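Local coordinates for protein putative transcriptional regulator, sugar-binding family (PDB 3NZE) that probably regulates transcription as a SorC-family regulator, binding DNA and responding to a sugar ligand, at residues Q45-I50 with R73-K78; P52-N57 with M151-F156; N57-V62 with L145-R150; D104-F109 with A115-F120. All coordinates share one frame; numbering follows the deposited sequence. Where two conformers were deposited one is given.

Contact 1 of 4, residues Q45-I50 with R73-K78; sequences QAARTI and RHLTRK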
loop_
_atom_site.group_PDB
_atom_site.type_symbol
_atom_site.label_atom_id
_atom_site.label_comp_id
_atom_site.label_asym_id
_atom_site.label_seq_id
_atom_site.Cartn_x
_atom_site.Cartn_y
_atom_site.Cartn_z
ATOM N N GLN A 45 -11.889 3.150 9.292
ATOM C CA GLN A 45 -12.348 1.773 9.213
ATOM C C GLN A 45 -11.158 0.830 9.061
ATOM O O GLN A 45 -11.130 -0.250 9.643
ATOM C CB GLN A 45 -13.329 1.581 8.049
ATOM C CG GLN A 45 -13.736 0.128 7.837
ATOM C CD GLN A 45 -14.502 -0.416 9.027
ATOM O OE1 GLN A 45 -15.528 0.139 9.421
ATOM N NE2 GLN A 45 -14.004 -1.506 9.608
ATOM N N ALA A 46 -10.175 1.230 8.268
ATOM C CA ALA A 46 -9.012 0.373 8.071
ATOM C C ALA A 46 -8.312 0.126 9.412
ATOM O O ALA A 46 -7.896 -0.995 9.709
ATOM C CB ALA A 46 -8.038 0.998 7.046
ATOM N N ALA A 47 -8.164 1.176 10.212
ATOM C CA ALA A 47 -7.510 1.041 11.512
ATOM C C ALA A 47 -8.255 0.038 12.380
ATOM O O ALA A 47 -7.653 -0.779 13.078
ATOM C CB ALA A 47 -7.446 2.404 12.215
ATOM N N ARG A 48 -9.580 0.120 12.344
ATOM C CA ARG A 48 -10.412 -0.785 13.118
ATOM C C ARG A 48 -10.207 -2.225 12.661
ATOM O O ARG A 48 -10.194 -3.154 13.471
ATOM C CB ARG A 48 -11.886 -0.384 13.009
ATOM C CG ARG A 48 -12.832 -1.418 13.579
ATOM C CD ARG A 48 -14.244 -0.876 13.705
ATOM N NE ARG A 48 -14.337 0.135 14.752
ATOM C CZ ARG A 48 -15.477 0.514 15.318
ATOM N NH1 ARG A 48 -16.621 -0.039 14.936
ATOM N NH2 ARG A 48 -15.472 1.439 16.268
ATOM N N THR A 49 -10.039 -2.409 11.356
ATOM C CA THR A 49 -9.828 -3.739 10.794
ATOM C C THR A 49 -8.429 -4.294 11.063
ATOM O O THR A 49 -8.258 -5.492 11.304
ATOM C CB THR A 49 -10.148 -3.745 9.289
ATOM O OG1 THR A 49 -11.550 -3.469 9.116
ATOM C CG2 THR A 49 -9.798 -5.091 8.678
ATOM N N ILE A 50 -7.435 -3.414 11.034
ATOM C CA ILE A 50 -6.045 -3.789 11.261
ATOM C C ILE A 50 -5.761 -4.257 12.693
ATOM O O ILE A 50 -4.982 -5.189 12.909
ATOM C CB ILE A 50 -5.124 -2.604 10.942
ATOM C CG1 ILE A 50 -5.050 -2.391 9.432
ATOM C CG2 ILE A 50 -3.729 -2.814 11.539
ATOM C CD1 ILE A 50 -4.390 -1.074 9.045
ATOM N N ARG A 73 -2.873 7.589 11.724
ATOM C CA ARG A 73 -3.460 8.555 12.646
ATOM C C ARG A 73 -4.671 8.007 13.394
ATOM O O ARG A 73 -5.081 8.571 14.406
ATOM C CB ARG A 73 -3.833 9.845 11.915
ATOM C CG ARG A 73 -2.635 10.628 11.427
ATOM C CD ARG A 73 -3.052 11.959 10.843
ATOM N NE ARG A 73 -1.935 12.621 10.183
ATOM C CZ ARG A 73 -1.045 13.391 10.803
ATOM N NH1 ARG A 73 -0.061 13.948 10.111
ATOM N NH2 ARG A 73 -1.137 13.602 12.110
ATOM N N HIS A 74 -5.236 6.900 12.910
ATOM C CA HIS A 74 -6.468 6.364 13.510
ATOM C C HIS A 74 -6.301 5.063 14.290
ATOM O O HIS A 74 -7.279 4.482 14.776
ATOM C CB HIS A 74 -7.554 6.210 12.437
ATOM C CG HIS A 74 -7.955 7.506 11.804
ATOM N ND1 HIS A 74 -8.775 8.416 12.432
ATOM C CD2 HIS A 74 -7.638 8.051 10.606
ATOM C CE1 HIS A 74 -8.949 9.464 11.648
ATOM N NE2 HIS A 74 -8.279 9.264 10.530
ATOM N N LEU A 75 -5.060 4.606 14.418
ATOM C CA LEU A 75 -4.779 3.380 15.149
ATOM C C LEU A 75 -5.243 3.446 16.603
ATOM O O LEU A 75 -5.093 4.472 17.265
ATOM C CB LEU A 75 -3.282 3.078 15.092
ATOM C CG LEU A 75 -2.700 2.849 13.690
ATOM C CD1 LEU A 75 -1.208 2.555 13.781
ATOM C CD2 LEU A 75 -3.416 1.696 13.001
ATOM N N THR A 76 -5.819 2.351 17.089
ATOM C CA THR A 76 -6.218 2.245 18.488
ATOM C C THR A 76 -5.095 1.595 19.274
ATOM O O THR A 76 -4.569 0.561 18.866
ATOM C CB THR A 76 -7.486 1.383 18.652
ATOM O OG1 THR A 76 -8.594 2.034 18.023
ATOM C CG2 THR A 76 -7.802 1.168 20.129
ATOM N N ARG A 77 -4.720 2.191 20.399
ATOM C CA ARG A 77 -3.645 1.630 21.203
ATOM C C ARG A 77 -3.974 0.197 21.593
ATOM O O ARG A 77 -5.079 -0.098 22.043
ATOM C CB ARG A 77 -3.389 2.475 22.450
ATOM C CG ARG A 77 -2.076 2.150 23.144
ATOM C CD ARG A 77 -1.822 3.094 24.310
ATOM N NE ARG A 77 -0.468 2.968 24.841
ATOM C CZ ARG A 77 -0.117 2.112 25.795
ATOM N NH1 ARG A 77 1.140 2.071 26.221
ATOM N NH2 ARG A 77 -1.021 1.296 26.325
ATOM N N LYS A 78 -3.006 -0.688 21.408
ATOM C CA LYS A 78 -3.168 -2.095 21.726
ATOM C C LYS A 78 -1.782 -2.668 21.939
ATOM O O LYS A 78 -1.086 -2.993 20.983
ATOM C CB LYS A 78 -3.859 -2.830 20.578
ATOM C CG LYS A 78 -3.931 -4.340 20.786
ATOM C CD LYS A 78 -4.347 -5.069 19.511
ATOM C CE LYS A 78 -4.006 -6.548 19.597
ATOM N NZ LYS A 78 -4.582 -7.326 18.473
HETATM O O HOH W 1 -6.560 0.032 15.318
#
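His74 is the first residue of the 73-78 loop to reach helix 35-50: its carbonyl O lies 3.3 Å from Ala47 CB, and its own CB is 3.8 Å from that methyl. With CG anti to the carbonyl carbon (chi1 -62°), the imidazole lies along the helix beside Ala43 and Met44, and NE2 hydrogen-bonds Asp40 OD1, two turns before Ala47. Histidine thus combines an apolar stem against alanine with a polar end for the carboxylate.

At Leu75 the backbones come closest, its CA standing 5.1 Å from Ala47 CA, a spacing suited to a side chain as small as alanine's. Leu75 CD2 adds an apolar touch, 4.2 Å from Ala47 CB. Next, Thr76 N donates to a water that in turn donates to Ala47 O at 2.6 Å, so a backbone carbonyl near the end of the helix is bridged to the loop.

Lys78 is long enough to carry NZ to the carbonyls of Gly51 and Val54, just beyond the helix. Leu75 also packs on Phe109, Ala112 and Tyr113 of helix 99-113, while helix 35-50 rests Ala46 and Ile50 on strand 225-230 and Gln45 and Thr49 on strand 23-27.

Contact 2 of 4, residues P52-N57 with M151-F156; sequences PLVDSN and MSIAIF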
loop_
_atom_site.group_PDB
_atom_site.type_symbol
_atom_site.label_atom_id
_atom_site.label_comp_id
_atom_site.label_asym_id
_atom_site.label_seq_id
_atom_site.Cartn_x
_atom_site.Cartn_y
_atom_site.Cartn_z
ATOM N N PRO A 52 -7.146 -6.056 15.266
ATOM C CA PRO A 52 -7.244 -7.481 15.619
ATOM C C PRO A 52 -6.179 -8.345 14.930
ATOM O O PRO A 52 -5.903 -9.451 15.387
ATOM C CB PRO A 52 -8.631 -7.873 15.106
ATOM C CG PRO A 52 -9.405 -6.607 15.089
ATOM C CD PRO A 52 -8.419 -5.524 14.749
ATOM N N LEU A 53 -5.590 -7.846 13.852
ATOM C CA LEU A 53 -4.623 -8.630 13.085
ATOM C C LEU A 53 -3.197 -8.384 13.549
ATOM O O LEU A 53 -2.270 -9.053 13.095
ATOM C CB LEU A 53 -4.747 -8.336 11.586
ATOM C CG LEU A 53 -6.166 -8.479 11.028
ATOM C CD1 LEU A 53 -6.186 -8.213 9.537
ATOM C CD2 LEU A 53 -6.731 -9.857 11.329
ATOM N N VAL A 54 -3.022 -7.428 14.458
ATOM C CA VAL A 54 -1.704 -7.134 14.997
ATOM C C VAL A 54 -1.499 -7.904 16.298
ATOM O O VAL A 54 -2.227 -7.689 17.268
ATOM C CB VAL A 54 -1.520 -5.628 15.267
ATOM C CG1 VAL A 54 -0.133 -5.358 15.823
ATOM C CG2 VAL A 54 -1.740 -4.828 13.994
ATOM N N ASP A 55 -0.519 -8.804 16.319
ATOM C CA ASP A 55 -0.305 -9.661 17.488
ATOM C C ASP A 55 1.080 -9.464 18.067
ATOM O O ASP A 55 1.886 -8.720 17.515
ATOM C CB ASP A 55 -0.450 -11.134 17.108
ATOM C CG ASP A 55 -1.845 -11.488 16.662
ATOM O OD1 ASP A 55 -2.789 -11.322 17.466
ATOM O OD2 ASP A 55 -1.988 -11.943 15.508
ATOM N N SER A 56 1.362 -10.155 19.171
ATOM C CA SER A 56 2.714 -10.160 19.711
ATOM C C SER A 56 3.576 -11.136 18.921
ATOM O O SER A 56 3.057 -12.014 18.220
ATOM C CB SER A 56 2.718 -10.538 21.194
ATOM O OG SER A 56 2.027 -9.574 21.966
ATOM N N ASN A 57 4.888 -10.980 19.044
ATOM C CA ASN A 57 5.834 -11.842 18.341
ATOM C C ASN A 57 5.602 -11.836 16.838
ATOM O O ASN A 57 5.712 -12.872 16.176
ATOM C CB ASN A 57 5.733 -13.275 18.868
ATOM C CG ASN A 57 6.104 -13.377 20.328
ATOM O OD1 ASN A 57 5.238 -13.484 21.198
ATOM N ND2 ASN A 57 7.396 -13.334 20.608
HETATM N N MSE A 151 7.853 -10.980 7.181
HETATM C CA MSE A 151 6.654 -10.306 7.686
HETATM C C MSE A 151 5.424 -11.220 7.806
HETATM O O MSE A 151 5.201 -12.102 6.975
HETATM C CB MSE A 151 6.305 -9.060 6.874
HETATM C CG MSE A 151 5.830 -9.337 5.480
HETATM SE SE MSE A 151 5.477 -7.645 4.576
HETATM C CE MSE A 151 6.635 -7.926 3.032
ATOM N N SER A 152 4.649 -10.982 8.856
ATOM C CA SER A 152 3.435 -11.753 9.136
ATOM C C SER A 152 2.247 -11.121 8.416
ATOM O O SER A 152 1.373 -11.823 7.889
ATOM C CB SER A 152 3.151 -11.773 10.643
ATOM O OG SER A 152 4.339 -11.790 11.422
ATOM N N ILE A 153 2.209 -9.792 8.430
ATOM C CA ILE A 153 1.165 -9.049 7.729
ATOM C C ILE A 153 1.765 -7.873 6.962
ATOM O O ILE A 153 2.860 -7.385 7.285
ATOM C CB ILE A 153 0.009 -8.564 8.667
ATOM C CG1 ILE A 153 0.419 -7.349 9.497
ATOM C CG2 ILE A 153 -0.503 -9.707 9.555
ATOM C CD1 ILE A 153 -0.711 -6.829 10.402
ATOM N N ALA A 154 1.077 -7.454 5.903
ATOM C CA ALA A 154 1.517 -6.310 5.097
ATOM C C ALA A 154 0.350 -5.348 5.018
ATOM O O ALA A 154 -0.783 -5.777 4.862
ATOM C CB ALA A 154 1.916 -6.753 3.693
ATOM N N ILE A 155 0.621 -4.052 5.135
ATOM C CA ILE A 155 -0.442 -3.056 5.054
ATOM C C ILE A 155 -0.042 -2.021 4.039
ATOM O O ILE A 155 1.062 -1.482 4.114
ATOM C CB ILE A 155 -0.663 -2.342 6.403
ATOM C CG1 ILE A 155 -0.787 -3.362 7.537
ATOM C CG2 ILE A 155 -1.911 -1.455 6.333
ATOM C CD1 ILE A 155 -0.781 -2.751 8.939
ATOM N N PHE A 156 -0.932 -1.726 3.098
ATOM C CA PHE A 156 -0.571 -0.855 1.984
ATOM C C PHE A 156 -1.758 -0.206 1.302
ATOM O O PHE A 156 -2.869 -0.742 1.303
ATOM C CB PHE A 156 0.242 -1.615 0.929
ATOM C CG PHE A 156 -0.401 -2.905 0.460
ATOM C CD1 PHE A 156 -1.317 -2.909 -0.586
ATOM C CD2 PHE A 156 -0.071 -4.104 1.065
ATOM C CE1 PHE A 156 -1.895 -4.102 -1.026
ATOM C CE2 PHE A 156 -0.641 -5.306 0.630
ATOM C CZ PHE A 156 -1.552 -5.300 -0.419
#
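Ile153 meets the loop 52-57 end-on: its terminal methyl CD1 reaches the backbone and side chains of Leu53 and Val54. In the conformer described, CG1 stands between the backbone N and the carbonyl carbon (chi1 77°), and chi2 of 179° carries the chain on straight, giving the ethyl arm its full reach. CD1 comes to 3.8 Å from Leu53 O, and the other branch, CG2, lies 4.0 Å from the same oxygen. The carbonyl is therefore bordered by both branches of one isoleucine, in van der Waals contact.

The two loop side chains meet this arm at different depths. Leu53 offers the base of its side chain, with CB 4.5 Å from Ile153 CD1, while the side chain also packs on Arg225 of strand 225-230. Val54 presents a branch instead: its CG2 is 4.2 Å from Ile153 CD1, a compact methyl contact without any polar component. Valine's compact methyls suit the buried loop position, and beta-branched isoleucine is at home in a strand while its longer arm reaches the loop.

Ile153 is held at the base by its strand, bonding through its backbone to Gly61, while the following Ala154 bonds to Arg225 and Ile227. Strand 153-160 thus runs between strands 59-62 and 225-230, parallel to both. The loop that leads from helix 35-50 into strand 59-62 closes over the start of this inner strand, an arrangement characteristic of alpha/beta folds of the Rossmann-like kind, in which apolar strand residues are covered by the helices and connecting loops that flank the sheet.

Contact 3 of 4, residues N57-V62 with L145-R150; sequences NAIIGV and LDLQAR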
loop_
_atom_site.group_PDB
_atom_site.type_symbol
_atom_site.label_atom_id
_atom_site.label_comp_id
_atom_site.label_asym_id
_atom_site.label_seq_id
_atom_site.Cartn_x
_atom_site.Cartn_y
_atom_site.Cartn_z
ATOM N N ASN A 57 4.888 -10.980 19.044
ATOM C CA ASN A 57 5.834 -11.842 18.341
ATOM C C ASN A 57 5.602 -11.836 16.838
ATOM O O ASN A 57 5.712 -12.872 16.176
ATOM C CB ASN A 57 5.733 -13.275 18.868
ATOM C CG ASN A 57 6.104 -13.377 20.328
ATOM O OD1 ASN A 57 5.238 -13.484 21.198
ATOM N ND2 ASN A 57 7.396 -13.334 20.608
ATOM N N ALA A 58 5.279 -10.667 16.300
ATOM C CA ALA A 58 4.936 -10.553 14.887
ATOM C C ALA A 58 5.784 -9.500 14.195
ATOM O O ALA A 58 6.309 -8.589 14.830
ATOM C CB ALA A 58 3.459 -10.212 14.730
ATOM N N ILE A 59 5.906 -9.631 12.884
ATOM C CA ILE A 59 6.583 -8.628 12.074
ATOM C C ILE A 59 5.549 -8.003 11.153
ATOM O O ILE A 59 4.947 -8.688 10.324
ATOM C CB ILE A 59 7.750 -9.239 11.278
ATOM C CG1 ILE A 59 8.831 -9.733 12.250
ATOM C CG2 ILE A 59 8.332 -8.227 10.293
ATOM C CD1 ILE A 59 9.874 -10.613 11.614
ATOM N N ILE A 60 5.310 -6.710 11.339
ATOM C CA ILE A 60 4.286 -6.007 10.581
ATOM C C ILE A 60 4.931 -5.109 9.530
ATOM O O ILE A 60 5.594 -4.119 9.873
ATOM C CB ILE A 60 3.427 -5.119 11.493
ATOM C CG1 ILE A 60 2.924 -5.902 12.713
ATOM C CG2 ILE A 60 2.284 -4.495 10.700
ATOM C CD1 ILE A 60 2.218 -7.169 12.367
ATOM N N GLY A 61 4.706 -5.438 8.259
ATOM C CA GLY A 61 5.222 -4.648 7.155
ATOM C C GLY A 61 4.281 -3.514 6.779
ATOM O O GLY A 61 3.085 -3.730 6.575
ATOM N N VAL A 62 4.817 -2.296 6.708
ATOM C CA VAL A 62 4.022 -1.131 6.322
ATOM C C VAL A 62 4.641 -0.462 5.105
ATOM O O VAL A 62 5.804 -0.046 5.139
ATOM C CB VAL A 62 3.982 -0.076 7.456
ATOM C CG1 VAL A 62 3.245 1.177 7.004
ATOM C CG2 VAL A 62 3.336 -0.660 8.718
ATOM N N LEU A 145 15.921 -6.067 4.282
ATOM C CA LEU A 145 15.296 -6.963 3.320
ATOM C C LEU A 145 14.952 -8.289 3.993
ATOM O O LEU A 145 13.913 -8.883 3.712
ATOM C CB LEU A 145 16.203 -7.186 2.102
ATOM C CG LEU A 145 16.490 -5.933 1.266
ATOM C CD1 LEU A 145 17.473 -6.226 0.143
ATOM C CD2 LEU A 145 15.183 -5.341 0.718
ATOM N N ASP A 146 15.821 -8.742 4.896
ATOM C CA ASP A 146 15.617 -10.017 5.584
ATOM C C ASP A 146 14.405 -9.957 6.516
ATOM O O ASP A 146 13.642 -10.928 6.632
ATOM C CB ASP A 146 16.864 -10.418 6.378
ATOM C CG ASP A 146 18.042 -10.797 5.486
ATOM O OD1 ASP A 146 17.846 -11.030 4.275
ATOM O OD2 ASP A 146 19.174 -10.870 6.012
ATOM N N LEU A 147 14.242 -8.823 7.187
ATOM C CA LEU A 147 13.097 -8.615 8.071
ATOM C C LEU A 147 11.813 -8.579 7.263
ATOM O O LEU A 147 10.806 -9.163 7.652
ATOM C CB LEU A 147 13.231 -7.303 8.852
ATOM C CG LEU A 147 13.803 -7.391 10.260
ATOM C CD1 LEU A 147 13.807 -6.001 10.911
ATOM C CD2 LEU A 147 12.998 -8.373 11.094
ATOM N N GLN A 148 11.852 -7.867 6.139
ATOM C CA GLN A 148 10.692 -7.779 5.266
ATOM C C GLN A 148 10.254 -9.172 4.836
ATOM O O GLN A 148 9.060 -9.446 4.762
ATOM C CB GLN A 148 11.001 -6.929 4.034
ATOM C CG GLN A 148 11.113 -5.433 4.325
ATOM C CD GLN A 148 11.593 -4.643 3.121
ATOM O OE1 GLN A 148 11.881 -5.212 2.078
ATOM N NE2 GLN A 148 11.688 -3.316 3.268
ATOM N N ALA A 149 11.220 -10.043 4.559
ATOM C CA ALA A 149 10.931 -11.383 4.047
ATOM C C ALA A 149 10.183 -12.227 5.076
ATOM O O ALA A 149 9.481 -13.181 4.724
ATOM C CB ALA A 149 12.228 -12.081 3.609
ATOM N N ARG A 150 10.329 -11.865 6.346
ATOM C CA ARG A 150 9.692 -12.596 7.435
ATOM C C ARG A 150 8.363 -11.988 7.886
ATOM O O ARG A 150 7.804 -12.417 8.892
ATOM C CB ARG A 150 10.624 -12.664 8.648
ATOM C CG ARG A 150 11.914 -13.452 8.443
ATOM C CD ARG A 150 12.930 -13.112 9.551
ATOM N NE ARG A 150 12.390 -13.410 10.875
ATOM C CZ ARG A 150 12.823 -12.873 12.012
ATOM N NH1 ARG A 150 13.813 -11.993 12.007
ATOM N NH2 ARG A 150 12.251 -13.213 13.163
#
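Ile59 lays its terminal methyl over the guanidinium of Arg150: CD1 sits 3.7 Å above the plane, over its centre. The same methyl also touches the root of the arginine, 3.7 Å from Arg150 CB. The bend of the arginine chain at chi3 (59°) brings the flat head back to the same methyl that CB touches. Arginine fits this exposed edge well, since its hydrocarbon stem and the face of its head can cover an apolar neighbour.

Leu147, one turn earlier, closes another side of Ile59. Its CD2 lies 3.9 Å from Ile59 CD1, and its carbonyl O is 3.7 Å from Ile59 CG2. Isoleucine's two branches thus divide the work: CG2, anti to its own backbone N, takes the helix backbone, and the longer arm takes the side chains.

Leu147 also rests on Ile84 and on Glu118, a residue seen to bind calcium in a crystal structure of this protein, although none is bound to this chain. The last turn of helix 139-149 therefore packs on strand 59-62 just before the chain turns into strand 153-160, the neighbouring parallel strand. Helix on sheet, followed by a parallel strand, is the usual layering of a Rossmann-like alpha/beta fold.

Contact 4 of 4, residues D104-F109 with A115-F120; sequences DIMRRF and ARVEQF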
loop_
_atom_site.group_PDB
_atom_site.type_symbol
_atom_site.label_atom_id
_atom_site.label_comp_id
_atom_site.label_asym_id
_atom_site.label_seq_id
_atom_site.Cartn_x
_atom_site.Cartn_y
_atom_site.Cartn_z
ATOM N N ASP A 104 7.209 9.546 10.714
ATOM C CA ASP A 104 6.061 9.786 11.581
ATOM C C ASP A 104 5.060 8.646 11.501
ATOM O O ASP A 104 4.460 8.269 12.513
ATOM C CB ASP A 104 5.385 11.123 11.251
ATOM C CG ASP A 104 6.211 12.321 11.711
ATOM O OD1 ASP A 104 7.175 12.109 12.468
ATOM O OD2 ASP A 104 5.884 13.461 11.327
ATOM N N ILE A 105 4.877 8.118 10.297
ATOM C CA ILE A 105 3.983 6.977 10.088
ATOM C C ILE A 105 4.492 5.783 10.879
ATOM O O ILE A 105 3.749 5.176 11.662
ATOM C CB ILE A 105 3.864 6.610 8.593
ATOM C CG1 ILE A 105 3.146 7.726 7.836
ATOM C CG2 ILE A 105 3.115 5.286 8.406
ATOM C CD1 ILE A 105 3.253 7.601 6.340
HETATM N N MSE A 106 5.771 5.459 10.703
HETATM C CA MSE A 106 6.337 4.323 11.424
HETATM C C MSE A 106 6.238 4.500 12.945
HETATM O O MSE A 106 5.883 3.562 13.665
HETATM C CB MSE A 106 7.769 4.009 10.958
HETATM C CG MSE A 106 7.919 3.851 9.454
HETATM SE SE MSE A 106 6.909 2.308 8.782
HETATM C CE MSE A 106 7.648 0.933 9.933
ATOM N N ARG A 107 6.544 5.698 13.440
ATOM C CA ARG A 107 6.421 6.001 14.872
ATOM C C ARG A 107 5.006 5.790 15.427
ATOM O O ARG A 107 4.836 5.212 16.499
ATOM C CB ARG A 107 6.900 7.432 15.164
ATOM C CG ARG A 107 8.391 7.623 14.968
ATOM C CD ARG A 107 8.834 9.064 15.258
ATOM N NE ARG A 107 10.232 9.264 14.860
ATOM C CZ ARG A 107 11.243 9.398 15.714
ATOM N NH1 ARG A 107 12.481 9.560 15.257
ATOM N NH2 ARG A 107 11.021 9.377 17.024
ATOM N N ARG A 108 3.995 6.248 14.695
ATOM C CA ARG A 108 2.602 6.029 15.091
ATOM C C ARG A 108 2.263 4.542 15.216
ATOM O O ARG A 108 1.547 4.136 16.145
ATOM C CB ARG A 108 1.651 6.718 14.105
ATOM C CG ARG A 108 1.600 8.246 14.301
ATOM C CD ARG A 108 0.789 8.940 13.212
ATOM N NE ARG A 108 1.205 10.332 13.068
ATOM C CZ ARG A 108 1.528 10.901 11.913
ATOM N NH1 ARG A 108 1.469 10.212 10.783
ATOM N NH2 ARG A 108 1.893 12.172 11.888
ATOM N N PHE A 109 2.776 3.738 14.290
ATOM C CA PHE A 109 2.532 2.293 14.341
ATOM C C PHE A 109 3.261 1.700 15.538
ATOM O O PHE A 109 2.689 0.936 16.304
ATOM C CB PHE A 109 2.968 1.593 13.042
ATOM C CG PHE A 109 1.873 1.476 12.019
ATOM C CD1 PHE A 109 1.668 2.474 11.083
ATOM C CD2 PHE A 109 1.031 0.366 12.004
ATOM C CE1 PHE A 109 0.668 2.372 10.135
ATOM C CE2 PHE A 109 0.030 0.260 11.057
ATOM C CZ PHE A 109 -0.157 1.262 10.119
ATOM N N ALA A 115 5.535 -1.711 19.578
ATOM C CA ALA A 115 6.390 -2.492 18.696
ATOM C C ALA A 115 7.658 -1.728 18.370
ATOM O O ALA A 115 7.640 -0.508 18.253
ATOM C CB ALA A 115 5.645 -2.831 17.408
ATOM N N ARG A 116 8.759 -2.450 18.208
ATOM C CA ARG A 116 10.000 -1.813 17.790
ATOM C C ARG A 116 9.910 -1.412 16.327
ATOM O O ARG A 116 9.393 -2.163 15.500
ATOM C CB ARG A 116 11.195 -2.739 17.996
ATOM C CG ARG A 116 12.518 -2.062 17.670
ATOM C CD ARG A 116 13.700 -2.972 17.948
ATOM N NE ARG A 116 14.033 -3.819 16.805
ATOM C CZ ARG A 116 13.923 -5.143 16.794
ATOM N NH1 ARG A 116 13.477 -5.785 17.866
ATOM N NH2 ARG A 116 14.267 -5.823 15.709
ATOM N N VAL A 117 10.434 -0.234 16.009
ATOM C CA VAL A 117 10.400 0.273 14.647
ATOM C C VAL A 117 11.706 -0.026 13.905
ATOM O O VAL A 117 12.793 0.260 14.400
ATOM C CB VAL A 117 10.138 1.792 14.633
ATOM C CG1 VAL A 117 10.320 2.354 13.240
ATOM C CG2 VAL A 117 8.736 2.095 15.163
ATOM N N GLU A 118 11.593 -0.605 12.714
ATOM C CA GLU A 118 12.756 -0.828 11.864
ATOM C C GLU A 118 12.605 -0.108 10.532
ATOM O O GLU A 118 11.771 -0.462 9.697
ATOM C CB GLU A 118 12.985 -2.318 11.622
ATOM C CG GLU A 118 13.368 -3.099 12.884
ATOM C CD GLU A 118 14.804 -2.849 13.323
ATOM O OE1 GLU A 118 15.566 -2.208 12.566
ATOM O OE2 GLU A 118 15.172 -3.307 14.427
ATOM N N GLN A 119 13.431 0.904 10.326
ATOM C CA GLN A 119 13.356 1.679 9.098
ATOM C C GLN A 119 14.366 1.253 8.045
ATOM O O GLN A 119 15.295 0.485 8.309
ATOM C CB GLN A 119 13.451 3.178 9.399
ATOM C CG GLN A 119 12.244 3.634 10.194
ATOM C CD GLN A 119 12.002 5.116 10.115
ATOM O OE1 GLN A 119 12.129 5.816 11.115
ATOM N NE2 GLN A 119 11.635 5.607 8.925
ATOM N N PHE A 120 14.173 1.789 6.847
ATOM C CA PHE A 120 14.800 1.295 5.629
ATOM C C PHE A 120 15.667 2.448 5.110
ATOM O O PHE A 120 15.136 3.435 4.608
ATOM C CB PHE A 120 13.661 0.978 4.648
ATOM C CG PHE A 120 14.034 0.069 3.495
ATOM C CD1 PHE A 120 15.158 -0.739 3.531
ATOM C CD2 PHE A 120 13.217 0.009 2.377
ATOM C CE1 PHE A 120 15.466 -1.576 2.456
ATOM C CE2 PHE A 120 13.516 -0.808 1.307
ATOM C CZ PHE A 120 14.639 -1.610 1.344
HETATM O O HOH W 2 13.133 7.908 12.396
#
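Met106, present as selenomethionine, packs its stem against Val117, with CB 3.8 Å from Val117 CG1. The valine's first torsion (chi1 171°) sets CG1 anti to its backbone N and turns CG2 to the helix backbone, 3.5 Å from Met106 O. Both methyls thus face the helix, so the short, beta-branched valine gives a compact apolar surface between strand and helix.

Beyond CB the selenomethionine curls, bent at both chi2 (-64°) and chi3 (-54°), which brings SE against Val62 of strand 59-62; an unbranched, flexible chain can take such a doubly bent course. Gln119 runs the opposite way past it, extended beyond CG, with NE2 4.1 Å from Met106 CG. That amide is held at its end by polar partners: Gln119 NE2 bonds to Gln87 OE1, and Gln119 OE1 accepts from a water at 2.7 Å, which is only weakly linked to Arg107 NH1.

On the strand's other side, Arg116 grips Glu118 side-on through NE (2.7 Å) and NH2 (3.0 Å), both reaching Glu118 OE2 on its anti side, somewhat out of the carboxylate plane. Glu118 is a calcium ligand seen in a crystal structure of this protein; this chain carries no ion. Helix 99-113 and strand 116-118 complete, with the parallel neighbour 84-87, a beta-alpha-beta crossover, here packed through its helix-strand face.

All four contacts belong to one alpha/beta domain, and contacts 2, 3 and 4 reach the same mixed sheet. Contacts 2 and 3 are nearest, their centres 9 Å apart; they share Asn57 and join on the paired strands 59-62 and 153-160. Contacts 1 and 3 lie about 19 Å apart between centres and do not touch. Along the chain, contact 4 is nested within contact 3, which is nested within contact 2, whereas contact 1 crosses contacts 2 and 3 and closes before contact 4 opens. Ile155 of contact 2 meets both Phe109 of contact 4 and Ile50 of contact 1. Contacts 2, 3 and 4 thus tie helices and loops to one sheet, and contact 1 joins a helix and a loop beside them.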